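Local coordinates for vivid PAS protein VVD (Neurospora crassa, PDB 3D72), which probably senses blue light through a flavin held in its LOV domain, of the PAS family, forming a rapidly exchanging dimer once light-activated, at residues 94-97 against 98-102. The protein carries 1 engineered substitution. Numbering follows the deposited sequence.
With FAD (flavin-adenine dinucleotide), chain C.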
ATOM      1  N   SER A  94     -17.461  13.756  26.037  1.00 25.06           N
ATOM      2  CA  SER A  94     -17.836  14.786  25.081  1.00 25.15           C
ATOM      3  C   SER A  94     -16.641  15.462  24.423  1.00 24.03           C
ATOM      4  O   SER A  94     -16.681  15.770  23.234  1.00 23.85           O
ATOM      5  CB  SER A  94     -18.721  15.839  25.753  1.00 25.96           C
ATOM      6  OG  SER A  94     -20.031  15.341  25.957  1.00 28.21           O
ATOM      7  N   ASN A  95     -15.582  15.698  25.187  1.00 23.11           N
ATOM      8  CA  ASN A  95     -14.400  16.337  24.626  1.00 22.71           C
ATOM      9  C   ASN A  95     -13.788  15.449  23.551  1.00 20.77           C
ATOM     10  O   ASN A  95     -13.260  15.932  22.554  1.00 20.75           O
ATOM     11  CB  ASN A  95     -13.356  16.605  25.708  1.00 25.60           C
ATOM     12  CG  ASN A  95     -12.122  17.299  25.160  1.00 28.32           C
ATOM     13  OD1 ASN A  95     -12.194  18.433  24.686  1.00 31.08           O
ATOM     14  ND2 ASN A  95     -10.984  16.613  25.215  1.00 29.98           N
ATOM     15  N   THR A  96     -13.858  14.143  23.767  1.00 18.62           N
ATOM     16  CA  THR A  96     -13.310  13.195  22.807  1.00 17.46           C
ATOM     17  C   THR A  96     -14.081  13.275  21.497  1.00 17.26           C
ATOM     18  O   THR A  96     -13.488  13.282  20.415  1.00 15.73           O
ATOM     19  CB  THR A  96     -13.384  11.757  23.362  1.00 17.61           C
ATOM     20  OG1 THR A  96     -12.526  11.643  24.503  1.00 16.38           O
ATOM     21  CG2 THR A  96     -12.963  10.730  22.312  1.00 16.73           C
ATOM     22  N   ILE A  97     -15.400  13.362  21.596  1.00 16.16           N
ATOM     23  CA  ILE A  97     -16.222  13.453  20.395  1.00 17.23           C
ATOM     24  C   ILE A  97     -15.978  14.763  19.671  1.00 17.05           C
ATOM     25  O   ILE A  97     -15.891  14.784  18.441  1.00 16.84           O
ATOM     26  CB  ILE A  97     -17.717  13.305  20.736  1.00 17.57           C
ATOM     27  CG1 ILE A  97     -17.939  11.953  21.410  1.00 19.64           C
ATOM     28  CG2 ILE A  97     -18.549  13.363  19.459  1.00 17.81           C
ATOM     29  CD1 ILE A  97     -19.348  11.695  21.879  1.00 21.32           C
ATOM     30  N   ASN A  98     -15.832  15.829  20.415  1.00 16.78           N
ATOM     31  CA  ASN A  98     -15.590  17.116  19.782  1.00 18.13           C
ATOM     32  C   ASN A  98     -14.226  17.114  19.092  1.00 17.06           C
ATOM     33  O   ASN A  98     -14.066  17.692  18.019  1.00 16.10           O
ATOM     34  CB  ASN A  98     -15.666  18.245  20.802  1.00 21.89           C
ATOM     35  CG  ASN A  98     -15.550  19.596  20.159  1.00 24.71           C
ATOM     36  OD1 ASN A  98     -16.307  19.932  19.244  1.00 27.40           O
ATOM     37  ND2 ASN A  98     -14.591  20.384  20.621  1.00 27.54           N
ATOM     38  N   THR A  99     -13.252  16.445  19.705  1.00 15.31           N
ATOM     39  CA  THR A  99     -11.916  16.353  19.128  1.00 15.81           C
ATOM     40  C   THR A  99     -11.975  15.662  17.764  1.00 14.81           C
ATOM     41  O   THR A  99     -11.356  16.107  16.803  1.00 14.66           O
ATOM     42  CB  THR A  99     -10.956  15.580  20.051  1.00 16.76           C
ATOM     43  OG1 THR A  99     -10.673  16.376  21.205  1.00 16.70           O
ATOM     44  CG2 THR A  99      -9.654  15.256  19.329  1.00 16.58           C
ATOM     45  N   MET A 100     -12.732  14.556  17.684  1.00 13.62           N
ATOM     46  CA  MET A 100     -12.869  13.825  16.426  1.00 13.07           C
ATOM     47  C   MET A 100     -13.578  14.682  15.391  1.00 13.26           C
ATOM     48  O   MET A 100     -13.141  14.793  14.248  1.00 13.12           O
ATOM     49  CB  MET A 100     -13.690  12.540  16.626  1.00 12.85           C
ATOM     50  CG  MET A 100     -13.005  11.454  17.441  1.00 13.32           C
ATOM     51  SD  MET A 100     -13.930   9.894  17.434  1.00 14.48           S
ATOM     52  CE  MET A 100     -15.223  10.247  18.569  1.00 14.17           C
ATOM     53  N   ARG A 101     -14.683  15.283  15.806  1.00 13.50           N
ATOM     54  CA  ARG A 101     -15.480  16.111  14.918  1.00 15.49           C
ATOM     55  C   ARG A 101     -14.671  17.242  14.287  1.00 15.18           C
ATOM     56  O   ARG A 101     -14.715  17.442  13.069  1.00 15.66           O
ATOM     57  CB  ARG A 101     -16.668  16.687  15.684  1.00 17.77           C
ATOM     58  CG  ARG A 101     -17.812  17.106  14.794  1.00 21.68           C
ATOM     59  CD  ARG A 101     -18.481  18.331  15.357  1.00 24.94           C
ATOM     60  NE  ARG A 101     -17.479  19.267  15.854  1.00 28.97           N
ATOM     61  CZ  ARG A 101     -17.717  20.538  16.147  1.00 30.79           C
ATOM     62  NH1 ARG A 101     -16.739  21.314  16.599  1.00 31.87           N
ATOM     63  NH2 ARG A 101     -18.930  21.039  15.966  1.00 32.05           N
ATOM     64  N   LYS A 102     -13.921  17.975  15.105  1.00 15.38           N
ATOM     65  CA  LYS A 102     -13.135  19.085  14.578  1.00 16.24           C
ATOM     66  C   LYS A 102     -12.030  18.651  13.630  1.00 15.88           C
ATOM     67  O   LYS A 102     -11.794  19.302  12.615  1.00 16.20           O
ATOM     68  CB  LYS A 102     -12.568  19.927  15.727  1.00 18.77           C
ATOM     69  CG  LYS A 102     -13.656  20.655  16.506  1.00 20.88           C
ATOM     70  CD  LYS A 102     -13.100  21.682  17.469  1.00 24.36           C
ATOM     71  CE  LYS A 102     -12.394  21.028  18.636  1.00 26.32           C
ATOM     72  NZ  LYS A 102     -11.930  22.043  19.627  1.00 29.15           N
TER
HETATM   73  PA  FAD C 201     -21.483  15.565  17.241  1.00 23.41           P
HETATM   74  O1A FAD C 201     -22.637  14.647  17.037  1.00 23.22           O
HETATM   75  O2A FAD C 201     -21.637  16.971  16.801  1.00 24.57           O
HETATM   76  O5B FAD C 201     -21.083  15.511  18.776  1.00 25.58           O
HETATM   77  C5B FAD C 201     -20.018  16.295  19.352  1.00 30.77           C
HETATM   78  C4B FAD C 201     -20.126  16.170  20.869  1.00 34.35           C
HETATM   79  O4B FAD C 201     -19.102  17.010  21.431  1.00 35.98           O
HETATM   80  C3B FAD C 201     -21.476  16.614  21.473  1.00 35.60           C
HETATM   81  O3B FAD C 201     -22.090  15.654  22.294  1.00 36.52           O
HETATM   82  C2B FAD C 201     -21.179  17.915  22.209  1.00 36.61           C
HETATM   83  O2B FAD C 201     -21.851  18.145  23.420  1.00 36.34           O
HETATM   84  C1B FAD C 201     -19.655  17.962  22.351  1.00 37.48           C
HETATM   85  N9A FAD C 201     -19.062  19.241  22.009  1.00 39.82           N
HETATM   86  C8A FAD C 201     -19.117  19.901  20.813  1.00 40.70           C
HETATM   87  N7A FAD C 201     -18.493  21.056  20.801  1.00 41.33           N
HETATM   88  C5A FAD C 201     -18.014  21.177  22.094  1.00 41.49           C
HETATM   89  C6A FAD C 201     -17.239  22.209  22.735  1.00 42.38           C
HETATM   90  N6A FAD C 201     -16.868  23.316  22.086  1.00 42.83           N
HETATM   91  N1A FAD C 201     -16.904  22.041  24.047  1.00 42.92           N
HETATM   92  C2A FAD C 201     -17.302  20.903  24.679  1.00 42.81           C
HETATM   93  N3A FAD C 201     -18.018  19.869  24.181  1.00 42.45           N
HETATM   94  C4A FAD C 201     -18.351  20.094  22.837  1.00 41.33           C
HETATM   95  N1  FAD C 201     -16.400   6.940  16.040  1.00  8.83           N
HETATM   96  C2  FAD C 201     -16.442   5.886  16.895  1.00  8.51           C
HETATM   97  O2  FAD C 201     -16.989   5.955  18.011  1.00 10.03           O
HETATM   98  N3  FAD C 201     -15.835   4.675  16.527  1.00 10.52           N
HETATM   99  C4  FAD C 201     -15.191   4.439  15.311  1.00  7.73           C
HETATM  100  O4  FAD C 201     -14.671   3.322  15.085  1.00  9.07           O
HETATM  101  C4X FAD C 201     -15.140   5.543  14.435  1.00  8.10           C
HETATM  102  N5  FAD C 201     -14.519   5.384  13.182  1.00  7.42           N
HETATM  103  C5X FAD C 201     -14.491   6.478  12.334  1.00  8.45           C
HETATM  104  C6  FAD C 201     -13.864   6.338  11.057  1.00  6.95           C
HETATM  105  C7  FAD C 201     -13.831   7.371  10.152  1.00  8.46           C
HETATM  106  C7M FAD C 201     -13.112   7.122   8.818  1.00  8.59           C
HETATM  107  C8  FAD C 201     -14.467   8.603  10.445  1.00  8.01           C
HETATM  108  C8M FAD C 201     -14.489   9.772   9.480  1.00  8.58           C
HETATM  109  C9  FAD C 201     -15.100   8.769  11.730  1.00  7.76           C
HETATM  110  C9A FAD C 201     -15.133   7.731  12.676  1.00  7.81           C
HETATM  111  N10 FAD C 201     -15.752   7.860  13.986  1.00  7.68           N
HETATM  112  C10 FAD C 201     -15.790   6.764  14.819  1.00  8.09           C
HETATM  113  C1' FAD C 201     -16.366   9.132  14.459  1.00  8.15           C
HETATM  114  C2' FAD C 201     -17.795   9.483  14.122  1.00  9.72           C
HETATM  115  O2' FAD C 201     -18.073   9.039  12.789  1.00  9.41           O
HETATM  116  C3' FAD C 201     -17.953  11.009  14.319  1.00  9.13           C
HETATM  117  O3' FAD C 201     -17.058  11.677  13.431  1.00 10.38           O
HETATM  118  C4' FAD C 201     -17.638  11.466  15.782  1.00 10.48           C
HETATM  119  O4' FAD C 201     -18.598  10.911  16.661  1.00 10.12           O
HETATM  120  C5' FAD C 201     -17.615  12.995  15.942  1.00 12.63           C
HETATM  121  O5' FAD C 201     -18.548  13.634  15.056  1.00 14.91           O
HETATM  122  P   FAD C 201     -20.094  13.775  15.387  1.00 16.53           P
HETATM  123  O1P FAD C 201     -20.746  14.113  14.119  1.00 16.28           O
HETATM  124  O2P FAD C 201     -20.594  12.559  16.074  1.00 14.47           O
HETATM  125  O3P FAD C 201     -20.254  15.015  16.393  1.00 20.21           O
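Asn95 O is gripped twice by Thr99: by the amide N at 2.9 Å and by OG1 at 3.0 Å. The two donors arrive from opposite faces of the carbonyl plane, OG1 tilted 34° from it. Thr99 can do this because OG1 stands anti to its own carbonyl carbon (chi1 -71°), turned back toward the preceding turn. The other i to i+4 backbone bonds, Asn98 to Ser94, Met100 to Thr96 and Arg101 to Ile97, mark regular alpha helix; the last is the straightest, 168° at the hydrogen.

Apolar contact between the turns is slight. Met100, its chain bent at the third torsion, brings CE to 4.3 Å from Ile97 CG1, while its SD lies 3.9 Å from FAD C1'.

Three further side chains turn to the cofactor. Ile97 CG2 touches the ribose carbon C5B of FAD at 3.3 Å, and Arg101 lays CG and CD alongside the diphosphate, CG 3.6 Å from FAD O3P. Asn98 sits beside the adenine.

Helix 94-106 thus lines the FAD pocket of the PAS domain with one face, while Thr99 and Met100 pack on strand 110-117 and Met100 also reaches strand 123-134 of the antiparallel sheet.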